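Local coordinates for protein 16S rRNA (adenine(1408)-N(1))-methyltransferase (Escherichia coli, PDB 3P2E) that methylates N1 of adenine 1408 in the 16S rRNA of assembled 30S ribosomal subunits, using S-adenosyl-L-methionine, and so confers resistance to various aminoglycosides, at residues Q192-L196 against W197-L201; P56-E59 against N60-I64; W107-L110 against L111-I115. All coordinates share one frame; numbering follows the deposited sequence.

Contact 1: Q192-L196 against W197-L201. With SAH (S-adenosyl-L-homocysteine), chain C.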
loop_
_atom_site.group_PDB
_atom_site.type_symbol
_atom_site.label_atom_id
_atom_site.label_comp_id
_atom_site.label_asym_id
_atom_site.label_seq_id
_atom_site.Cartn_x
_atom_site.Cartn_y
_atom_site.Cartn_z
ATOM N N GLN A 192 -1.207 11.194 -11.627
ATOM C CA GLN A 192 -1.239 11.880 -10.341
ATOM C C GLN A 192 -0.294 11.266 -9.311
ATOM O O GLN A 192 0.002 11.889 -8.289
ATOM C CB GLN A 192 -2.659 11.885 -9.779
ATOM C CG GLN A 192 -3.109 10.565 -9.194
ATOM C CD GLN A 192 -4.582 10.570 -8.849
ATOM O OE1 GLN A 192 -5.434 10.655 -9.736
ATOM N NE2 GLN A 192 -4.893 10.488 -7.558
ATOM N N PHE A 193 0.176 10.049 -9.577
ATOM C CA PHE A 193 1.084 9.374 -8.652
ATOM C C PHE A 193 2.520 9.822 -8.900
ATOM O O PHE A 193 2.904 10.089 -10.036
ATOM C CB PHE A 193 0.949 7.857 -8.804
ATOM C CG PHE A 193 -0.385 7.330 -8.363
ATOM C CD1 PHE A 193 -0.628 7.051 -7.021
ATOM C CD2 PHE A 193 -1.420 7.165 -9.278
ATOM C CE1 PHE A 193 -1.887 6.619 -6.595
ATOM C CE2 PHE A 193 -2.680 6.735 -8.862
ATOM C CZ PHE A 193 -2.915 6.464 -7.520
ATOM N N ASN A 194 3.311 9.895 -7.834
ATOM C CA ASN A 194 4.690 10.363 -7.935
ATOM C C ASN A 194 5.811 9.328 -8.051
ATOM O O ASN A 194 6.944 9.700 -8.356
ATOM C CB ASN A 194 5.009 11.291 -6.757
ATOM C CG ASN A 194 4.337 12.649 -6.877
ATOM O OD1 ASN A 194 4.476 13.501 -5.998
ATOM N ND2 ASN A 194 3.609 12.859 -7.968
ATOM N N SER A 195 5.536 8.051 -7.806
ATOM C CA SER A 195 6.614 7.068 -7.917
ATOM C C SER A 195 7.121 7.034 -9.357
ATOM O O SER A 195 6.370 7.294 -10.300
ATOM C CB SER A 195 6.153 5.669 -7.477
ATOM O OG SER A 195 5.501 4.963 -8.516
ATOM N N LEU A 196 8.405 6.734 -9.524
ATOM C CA LEU A 196 8.995 6.691 -10.855
ATOM C C LEU A 196 8.292 5.622 -11.691
ATOM O O LEU A 196 8.082 5.794 -12.888
ATOM C CB LEU A 196 10.493 6.391 -10.757
ATOM C CG LEU A 196 11.286 7.196 -9.720
ATOM C CD1 LEU A 196 12.761 6.838 -9.813
ATOM C CD2 LEU A 196 11.080 8.684 -9.946
ATOM N N TRP A 197 7.933 4.521 -11.042
ATOM C CA TRP A 197 7.241 3.410 -11.689
ATOM C C TRP A 197 5.871 3.854 -12.198
ATOM O O TRP A 197 5.504 3.575 -13.340
ATOM C CB TRP A 197 7.107 2.265 -10.674
ATOM C CG TRP A 197 6.211 1.098 -11.047
ATOM C CD1 TRP A 197 5.133 0.644 -10.335
ATOM C CD2 TRP A 197 6.393 0.171 -12.127
ATOM N NE1 TRP A 197 4.643 -0.512 -10.896
ATOM C CE2 TRP A 197 5.395 -0.826 -11.995
ATOM C CE3 TRP A 197 7.304 0.079 -13.188
ATOM C CZ2 TRP A 197 5.285 -1.901 -12.886
ATOM C CZ3 TRP A 197 7.196 -0.992 -14.075
ATOM C CH2 TRP A 197 6.191 -1.969 -13.916
ATOM N N ALA A 198 5.113 4.549 -11.357
ATOM C CA ALA A 198 3.789 5.007 -11.770
ATOM C C ALA A 198 3.886 5.979 -12.940
ATOM O O ALA A 198 3.060 5.945 -13.855
ATOM C CB ALA A 198 3.066 5.665 -10.597
ATOM N N LYS A 199 4.887 6.853 -12.905
ATOM C CA LYS A 199 5.078 7.824 -13.979
ATOM C C LYS A 199 5.385 7.095 -15.285
ATOM O O LYS A 199 4.866 7.457 -16.340
ATOM C CB LYS A 199 6.214 8.790 -13.628
ATOM C CG LYS A 199 5.870 9.783 -12.519
ATOM C CD LYS A 199 4.830 10.793 -12.984
ATOM C CE LYS A 199 4.450 11.765 -11.870
ATOM N NZ LYS A 199 5.643 12.437 -11.286
ATOM N N ARG A 200 6.222 6.065 -15.214
ATOM C CA ARG A 200 6.543 5.291 -16.408
ATOM C C ARG A 200 5.281 4.658 -16.976
ATOM O O ARG A 200 5.051 4.690 -18.186
ATOM C CB ARG A 200 7.558 4.188 -16.089
ATOM C CG ARG A 200 9.006 4.654 -16.099
ATOM C CD ARG A 200 9.931 3.565 -15.590
ATOM N NE ARG A 200 9.706 2.277 -16.246
ATOM C CZ ARG A 200 10.139 1.115 -15.764
ATOM N NH1 ARG A 200 10.812 1.085 -14.623
ATOM N NH2 ARG A 200 9.905 -0.015 -16.418
ATOM N N LEU A 201 4.456 4.083 -16.103
ATOM C CA LEU A 201 3.225 3.443 -16.561
ATOM C C LEU A 201 2.245 4.454 -17.149
ATOM O O LEU A 201 1.559 4.172 -18.130
ATOM C CB LEU A 201 2.549 2.693 -15.412
ATOM C CG LEU A 201 3.286 1.496 -14.800
ATOM C CD1 LEU A 201 2.531 1.012 -13.564
ATOM C CD2 LEU A 201 3.405 0.370 -15.828
HETATM N N SAH C . 3.410 0.633 -5.187
HETATM C CA SAH C . 4.533 0.858 -5.934
HETATM C CB SAH C . 4.928 -0.413 -6.690
HETATM C CG SAH C . 6.331 -0.526 -7.209
HETATM S SD SAH C . 6.763 -2.002 -8.071
HETATM C C SAH C . 4.300 2.140 -6.847
HETATM O O SAH C . 5.348 2.603 -7.018
HETATM O OXT SAH C . 3.286 2.496 -7.251
HETATM C "C5'" SAH C . 6.225 -3.470 -7.185
HETATM C "C4'" SAH C . 6.760 -3.370 -5.682
HETATM O "O4'" SAH C . 6.134 -4.506 -5.069
HETATM C "C3'" SAH C . 8.259 -3.515 -5.516
HETATM O "O3'" SAH C . 8.812 -2.375 -4.787
HETATM C "C2'" SAH C . 8.439 -4.906 -4.805
HETATM O "O2'" SAH C . 9.533 -5.017 -3.921
HETATM C "C1'" SAH C . 7.073 -5.087 -4.110
HETATM N N9 SAH C . 6.696 -6.533 -3.854
HETATM C C8 SAH C . 6.757 -7.594 -4.769
HETATM N N7 SAH C . 6.417 -8.752 -4.231
HETATM C C5 SAH C . 6.121 -8.378 -2.878
HETATM C C6 SAH C . 5.693 -9.257 -1.824
HETATM N N6 SAH C . 5.520 -10.586 -2.015
HETATM N N1 SAH C . 5.478 -8.623 -0.612
HETATM C C2 SAH C . 5.658 -7.247 -0.425
HETATM N N3 SAH C . 6.074 -6.406 -1.453
HETATM C C4 SAH C . 6.280 -7.063 -2.641
HETATM O O HOH W 1 8.603 10.863 -10.380
#
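Ser195 and Ala198 meet at the start of helix 196-203. Ser195 is the N-cap: its OG accepts from Ala198 N at 2.9 Å, with an N-H...O angle of 161°. OG stands between the backbone N and the carbonyl carbon (chi1 84°). From there Ser195 OG also donates to atom O of the S-adenosyl-L-homocysteine (SAH) carboxylate, with Ser195 OG to SAH O at 2.8 Å. Two bonds therefore grip this buried hydroxyl and fix its rotation. Asn38 OD1 accepts from Ser195 N and Asp35 OD2 from Leu196 N.

The tight side lies around Ala198. Its CB rests against Phe193 CB at 3.5 Å, while the Phe193 ring runs on to an edge-to-face contact with Phe105. Trp197 is the other wall. With CG anti to the backbone N (chi1 170°), its ring lies beside the ligand chain, and Trp197 CD1 reaches SAH CG at 3.5 Å. The ligand SD sits over one face of the Trp197 indole near the rim, and Leu201 CD1 approaches the opposite face. NE1 is hydrogen-bonded to Phe105 O, which holds the indole in place.

The outer side is looser. Lys199 lies alongside Asn194, both pointing the same way, with Lys199 NZ 3.9 Å from Asn194 ND2. A water accepts weakly from Lys199 NZ and donates to Asn194 O. The exposed Arg200 lays one face of its guanidinium over Trp197 CE3. Backbone bonds from Lys199 N to Ser195 O and from Arg200 N to Leu196 O begin the helical hydrogen bonding. This is a serine N-cap built into an S-adenosylmethionine pocket, where it binds the carboxylate of the cofactor product.

Contact 2: P56-E59 against N60-I64. With SAH (S-adenosyl-L-homocysteine), chain C.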
loop_
_atom_site.group_PDB
_atom_site.type_symbol
_atom_site.label_atom_id
_atom_site.label_comp_id
_atom_site.label_asym_id
_atom_site.label_seq_id
_atom_site.Cartn_x
_atom_site.Cartn_y
_atom_site.Cartn_z
ATOM N N PRO A 56 9.810 -5.178 0.864
ATOM C CA PRO A 56 10.967 -5.999 1.224
ATOM C C PRO A 56 12.292 -5.454 0.688
ATOM O O PRO A 56 13.360 -5.894 1.111
ATOM C CB PRO A 56 10.619 -7.364 0.631
ATOM C CG PRO A 56 9.808 -6.999 -0.578
ATOM C CD PRO A 56 8.913 -5.903 -0.055
ATOM N N VAL A 57 12.218 -4.504 -0.241
ATOM C CA VAL A 57 13.421 -3.908 -0.822
ATOM C C VAL A 57 13.728 -2.580 -0.140
ATOM O O VAL A 57 13.193 -1.537 -0.508
ATOM C CB VAL A 57 13.250 -3.683 -2.339
ATOM C CG1 VAL A 57 14.497 -3.015 -2.917
ATOM C CG2 VAL A 57 12.985 -5.022 -3.027
ATOM N N LYS A 58 14.607 -2.615 0.853
ATOM C CA LYS A 58 14.934 -1.397 1.579
ATOM C C LYS A 58 15.748 -0.409 0.771
ATOM O O LYS A 58 15.630 0.803 0.967
ATOM C CB LYS A 58 15.702 -1.729 2.860
ATOM C CG LYS A 58 17.080 -2.325 2.607
ATOM C CD LYS A 58 17.838 -2.519 3.909
ATOM C CE LYS A 58 19.229 -3.079 3.645
ATOM N NZ LYS A 58 19.999 -3.230 4.912
ATOM N N GLU A 59 16.570 -0.923 -0.140
ATOM C CA GLU A 59 17.442 -0.078 -0.940
ATOM C C GLU A 59 16.726 0.980 -1.756
ATOM O O GLU A 59 17.228 2.091 -1.912
ATOM C CB GLU A 59 18.312 -0.931 -1.869
ATOM C CG GLU A 59 19.339 -1.788 -1.134
ATOM C CD GLU A 59 18.780 -3.111 -0.647
ATOM O OE1 GLU A 59 17.552 -3.317 -0.722
ATOM O OE2 GLU A 59 19.584 -3.952 -0.182
ATOM N N ASN A 60 15.552 0.647 -2.271
ATOM C CA ASN A 60 14.828 1.606 -3.086
ATOM C C ASN A 60 14.104 2.685 -2.296
ATOM O O ASN A 60 13.579 3.639 -2.872
ATOM C CB ASN A 60 13.858 0.878 -4.009
ATOM C CG ASN A 60 14.572 0.093 -5.088
ATOM O OD1 ASN A 60 15.773 0.281 -5.321
ATOM N ND2 ASN A 60 13.836 -0.777 -5.769
ATOM N N LEU A 61 14.097 2.543 -0.975
ATOM C CA LEU A 61 13.441 3.512 -0.100
ATOM C C LEU A 61 14.406 4.495 0.549
ATOM O O LEU A 61 13.982 5.442 1.213
ATOM C CB LEU A 61 12.685 2.781 1.006
ATOM C CG LEU A 61 11.329 2.190 0.646
ATOM C CD1 LEU A 61 10.948 1.127 1.657
ATOM C CD2 LEU A 61 10.294 3.313 0.595
ATOM N N PHE A 62 15.702 4.276 0.361
ATOM C CA PHE A 62 16.706 5.138 0.979
ATOM C C PHE A 62 16.543 6.640 0.772
ATOM O O PHE A 62 16.657 7.411 1.722
ATOM C CB PHE A 62 18.111 4.712 0.532
ATOM C CG PHE A 62 18.575 3.413 1.136
ATOM C CD1 PHE A 62 17.820 2.767 2.113
ATOM C CD2 PHE A 62 19.784 2.843 0.742
ATOM C CE1 PHE A 62 18.262 1.578 2.689
ATOM C CE2 PHE A 62 20.232 1.655 1.313
ATOM C CZ PHE A 62 19.469 1.022 2.288
ATOM N N ASP A 63 16.288 7.066 -0.459
ATOM C CA ASP A 63 16.148 8.496 -0.716
ATOM C C ASP A 63 14.996 9.138 0.041
ATOM O O ASP A 63 15.183 10.139 0.732
ATOM C CB ASP A 63 16.005 8.754 -2.215
ATOM C CG ASP A 63 17.343 8.771 -2.927
ATOM O OD1 ASP A 63 18.134 7.825 -2.727
ATOM O OD2 ASP A 63 17.604 9.729 -3.685
ATOM N N ILE A 64 13.801 8.572 -0.079
ATOM C CA ILE A 64 12.661 9.145 0.620
ATOM C C ILE A 64 12.761 8.929 2.131
ATOM O O ILE A 64 12.296 9.754 2.911
ATOM C CB ILE A 64 11.331 8.568 0.089
ATOM C CG1 ILE A 64 11.115 9.018 -1.361
ATOM C CG2 ILE A 64 10.170 9.032 0.966
ATOM C CD1 ILE A 64 11.095 10.533 -1.548
HETATM N N SAH C . 3.410 0.633 -5.187
HETATM C CA SAH C . 4.533 0.858 -5.934
HETATM C CB SAH C . 4.928 -0.413 -6.690
HETATM C CG SAH C . 6.331 -0.526 -7.209
HETATM S SD SAH C . 6.763 -2.002 -8.071
HETATM C C SAH C . 4.300 2.140 -6.847
HETATM O O SAH C . 5.348 2.603 -7.018
HETATM O OXT SAH C . 3.286 2.496 -7.251
HETATM C "C5'" SAH C . 6.225 -3.470 -7.185
HETATM C "C4'" SAH C . 6.760 -3.370 -5.682
HETATM O "O4'" SAH C . 6.134 -4.506 -5.069
HETATM C "C3'" SAH C . 8.259 -3.515 -5.516
HETATM O "O3'" SAH C . 8.812 -2.375 -4.787
HETATM C "C2'" SAH C . 8.439 -4.906 -4.805
HETATM O "O2'" SAH C . 9.533 -5.017 -3.921
HETATM C "C1'" SAH C . 7.073 -5.087 -4.110
HETATM N N9 SAH C . 6.696 -6.533 -3.854
HETATM C C8 SAH C . 6.757 -7.594 -4.769
HETATM N N7 SAH C . 6.417 -8.752 -4.231
HETATM C C5 SAH C . 6.121 -8.378 -2.878
HETATM C C6 SAH C . 5.693 -9.257 -1.824
HETATM N N6 SAH C . 5.520 -10.586 -2.015
HETATM N N1 SAH C . 5.478 -8.623 -0.612
HETATM C C2 SAH C . 5.658 -7.247 -0.425
HETATM N N3 SAH C . 6.074 -6.406 -1.453
HETATM C C4 SAH C . 6.280 -7.063 -2.641
#
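Phe62 turns back over Glu59 because its CG is anti to its own carbonyl carbon (chi1 -72°), which swings the ring toward the preceding turn. Val57 CG1 is anti to the backbone N (chi1 178°). This branch faces Asn60, and CG2 is left to face the ligand.

The Phe62 ring carries the packing. Glu59 CA sits over the centre of one face, 3.9 Å from the centroid and nearly on the ring normal. This is a CH-pi contact. The Lys58 side chain, extended beyond CG, passes the ring at an angle, with Lys58 CG 4.1 Å from Phe62 CE1.

Lys58 O accepts from Leu61 N at 3.0 Å, a backbone bond that joins residues three apart in the chain. Leu61 is buried. Its CB lies against Lys58 O, and its side chain packs on Leu4, Thr33, Phe82 and Ile84. The turn is thus rooted in the fold on this side, although much of the contact lies at the surface.

Val57 and Asn60 touch on another side. Val57 CG1 meets Asn60 ND2 at 3.7 Å, a packing contact. Val57 CG2 approaches O2' of S-adenosyl-L-homocysteine at 3.6 Å. Pro56 CD comes to 3.2 Å from the ligand N3, so the proline borders the adenine and the valine the ribose. Asp55 binds the ligand through OD1, and its OD2 accepts from Val57 N. That bond makes Val57 N a second-shell support for the acid. The site is typical of Rossmann-fold methyltransferases: an acidic residue after the second strand of the fold, here 49-54, binds the cofactor, probably through the ribose hydroxyls as in relatives, and the chain then turns into the next helix.

Contact 3: W107-L110 against L111-I115. With SAH (S-adenosyl-L-homocysteine), chain C.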
loop_
_atom_site.group_PDB
_atom_site.type_symbol
_atom_site.label_atom_id
_atom_site.label_comp_id
_atom_site.label_asym_id
_atom_site.label_seq_id
_atom_site.Cartn_x
_atom_site.Cartn_y
_atom_site.Cartn_z
ATOM N N TRP A 107 3.860 -5.649 -8.756
ATOM C CA TRP A 107 4.618 -6.379 -9.762
ATOM C C TRP A 107 5.206 -7.595 -9.063
ATOM O O TRP A 107 5.213 -7.668 -7.836
ATOM C CB TRP A 107 5.733 -5.491 -10.317
ATOM C CG TRP A 107 6.049 -5.722 -11.762
ATOM C CD1 TRP A 107 5.205 -5.556 -12.826
ATOM C CD2 TRP A 107 7.313 -6.110 -12.311
ATOM N NE1 TRP A 107 5.870 -5.811 -14.001
ATOM C CE2 TRP A 107 7.164 -6.153 -13.716
ATOM C CE3 TRP A 107 8.561 -6.423 -11.753
ATOM C CZ2 TRP A 107 8.217 -6.497 -14.571
ATOM C CZ3 TRP A 107 9.608 -6.764 -12.606
ATOM C CH2 TRP A 107 9.427 -6.798 -14.000
ATOM N N GLY A 108 5.686 -8.563 -9.832
ATOM C CA GLY A 108 6.262 -9.737 -9.204
ATOM C C GLY A 108 5.254 -10.597 -8.466
ATOM O O GLY A 108 4.090 -10.703 -8.867
ATOM N N THR A 109 5.690 -11.211 -7.372
ATOM C CA THR A 109 4.807 -12.087 -6.615
ATOM C C THR A 109 3.578 -11.378 -6.048
ATOM O O THR A 109 2.501 -11.963 -5.996
ATOM C CB THR A 109 5.564 -12.806 -5.464
ATOM O OG1 THR A 109 6.089 -11.844 -4.543
ATOM C CG2 THR A 109 6.714 -13.627 -6.023
ATOM N N LEU A 110 3.723 -10.120 -5.644
ATOM C CA LEU A 110 2.588 -9.393 -5.082
ATOM C C LEU A 110 1.468 -9.252 -6.106
ATOM O O LEU A 110 0.286 -9.371 -5.767
ATOM C CB LEU A 110 3.016 -8.009 -4.576
ATOM C CG LEU A 110 1.944 -7.211 -3.823
ATOM C CD1 LEU A 110 1.376 -8.044 -2.680
ATOM C CD2 LEU A 110 2.551 -5.912 -3.291
ATOM N N LEU A 111 1.829 -9.001 -7.359
ATOM C CA LEU A 111 0.814 -8.878 -8.398
ATOM C C LEU A 111 0.034 -10.189 -8.511
ATOM O O LEU A 111 -1.195 -10.184 -8.573
ATOM C CB LEU A 111 1.455 -8.530 -9.747
ATOM C CG LEU A 111 0.512 -8.536 -10.960
ATOM C CD1 LEU A 111 -0.583 -7.506 -10.779
ATOM C CD2 LEU A 111 1.307 -8.246 -12.231
ATOM N N GLU A 112 0.742 -11.316 -8.517
ATOM C CA GLU A 112 0.071 -12.606 -8.626
ATOM C C GLU A 112 -0.837 -12.890 -7.424
ATOM O O GLU A 112 -1.918 -13.456 -7.580
ATOM C CB GLU A 112 1.090 -13.741 -8.799
ATOM C CG GLU A 112 1.775 -14.191 -7.525
ATOM C CD GLU A 112 2.588 -15.461 -7.716
ATOM O OE1 GLU A 112 2.017 -16.470 -8.182
ATOM O OE2 GLU A 112 3.795 -15.452 -7.395
ATOM N N TYR A 113 -0.419 -12.488 -6.225
ATOM C CA TYR A 113 -1.245 -12.729 -5.041
ATOM C C TYR A 113 -2.574 -11.991 -5.152
ATOM O O TYR A 113 -3.600 -12.458 -4.653
ATOM C CB TYR A 113 -0.535 -12.277 -3.762
ATOM C CG TYR A 113 0.741 -13.032 -3.460
ATOM C CD1 TYR A 113 0.913 -14.351 -3.887
ATOM C CD2 TYR A 113 1.767 -12.438 -2.729
ATOM C CE1 TYR A 113 2.078 -15.056 -3.594
ATOM C CE2 TYR A 113 2.933 -13.138 -2.428
ATOM C CZ TYR A 113 3.082 -14.444 -2.864
ATOM O OH TYR A 113 4.237 -15.139 -2.577
ATOM N N VAL A 114 -2.554 -10.834 -5.800
ATOM C CA VAL A 114 -3.773 -10.054 -5.954
ATOM C C VAL A 114 -4.648 -10.566 -7.095
ATOM O O VAL A 114 -5.862 -10.688 -6.942
ATOM C CB VAL A 114 -3.454 -8.551 -6.208
ATOM C CG1 VAL A 114 -4.738 -7.784 -6.502
ATOM C CG2 VAL A 114 -2.761 -7.953 -4.995
ATOM N N ILE A 115 -4.028 -10.884 -8.227
ATOM C CA ILE A 115 -4.767 -11.325 -9.412
ATOM C C ILE A 115 -5.268 -12.767 -9.465
ATOM O O ILE A 115 -6.346 -13.024 -10.011
ATOM C CB ILE A 115 -3.939 -11.073 -10.698
ATOM C CG1 ILE A 115 -3.492 -9.611 -10.751
ATOM C CG2 ILE A 115 -4.769 -11.404 -11.931
ATOM C CD1 ILE A 115 -4.609 -8.626 -10.620
HETATM N N SAH C . 3.410 0.633 -5.187
HETATM C CA SAH C . 4.533 0.858 -5.934
HETATM C CB SAH C . 4.928 -0.413 -6.690
HETATM C CG SAH C . 6.331 -0.526 -7.209
HETATM S SD SAH C . 6.763 -2.002 -8.071
HETATM C C SAH C . 4.300 2.140 -6.847
HETATM O O SAH C . 5.348 2.603 -7.018
HETATM O OXT SAH C . 3.286 2.496 -7.251
HETATM C "C5'" SAH C . 6.225 -3.470 -7.185
HETATM C "C4'" SAH C . 6.760 -3.370 -5.682
HETATM O "O4'" SAH C . 6.134 -4.506 -5.069
HETATM C "C3'" SAH C . 8.259 -3.515 -5.516
HETATM O "O3'" SAH C . 8.812 -2.375 -4.787
HETATM C "C2'" SAH C . 8.439 -4.906 -4.805
HETATM O "O2'" SAH C . 9.533 -5.017 -3.921
HETATM C "C1'" SAH C . 7.073 -5.087 -4.110
HETATM N N9 SAH C . 6.696 -6.533 -3.854
HETATM C C8 SAH C . 6.757 -7.594 -4.769
HETATM N N7 SAH C . 6.417 -8.752 -4.231
HETATM C C5 SAH C . 6.121 -8.378 -2.878
HETATM C C6 SAH C . 5.693 -9.257 -1.824
HETATM N N6 SAH C . 5.520 -10.586 -2.015
HETATM N N1 SAH C . 5.478 -8.623 -0.612
HETATM C C2 SAH C . 5.658 -7.247 -0.425
HETATM N N3 SAH C . 6.074 -6.406 -1.453
HETATM C C4 SAH C . 6.280 -7.063 -2.641
#
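Thr109 and Tyr113 face each other across one turn of helix 108-115, which follows strand 98-104 in the Rossmann-like methyltransferase fold. Tyr113 CG is anti to the carbonyl carbon (chi1 -63°), which points the ring back toward Thr109. Tyr113 OH comes to 3.9 Å from Thr109 CB, and its hydrogen bond goes to Glu88. Thr109 O is modelled over one face of the ring, toward the rim, but its exact place is uncertain.

Glu112 OE2 lies 3.7 Å from Thr109 CG2. Leu110 points into the protein instead. Leu110 CD1 passes Tyr113 CD2 at 4.4 Å, and Leu110 CD2 reaches the adenine of S-adenosyl-L-homocysteine at C4 and N3. Ile103 packs against the same leucine and against Val114.

The backbone near Gly108 is held weakly. Gly108 O accepts weak bonds from Leu111 N and Glu112 N, the first bent and the second long. Val114 N to Leu110 O, at 3.2 Å, follows. The positive phi of Gly108, 68°, favours glycine. The adenine amino nitrogen N6 of the ligand donates to Thr109 OG1 at 2.9 Å, almost straight at 176°.

Overall arrangement
All three contacts line the S-adenosyl-L-homocysteine pocket, each where a loop leads into a helix. Contact 2 is mainly a surface contact; contacts 1 and 3 are partly buried. Their chemistry follows the part of the ligand each one meets. Contact 1 offers a hydroxyl to the carboxylate and an indole to the sulfur, contact 2 offers mostly carbon to ribose and adenine, and contact 3 binds the adenine amino group. Contacts 2 and 3 follow parallel strands of the central sheet, 49-54 and 98-104, whereas contact 1 comes late in the chain. Contacts 1 and 3 touch through Trp197 and Trp107, edge to face; contact 2 touches neither.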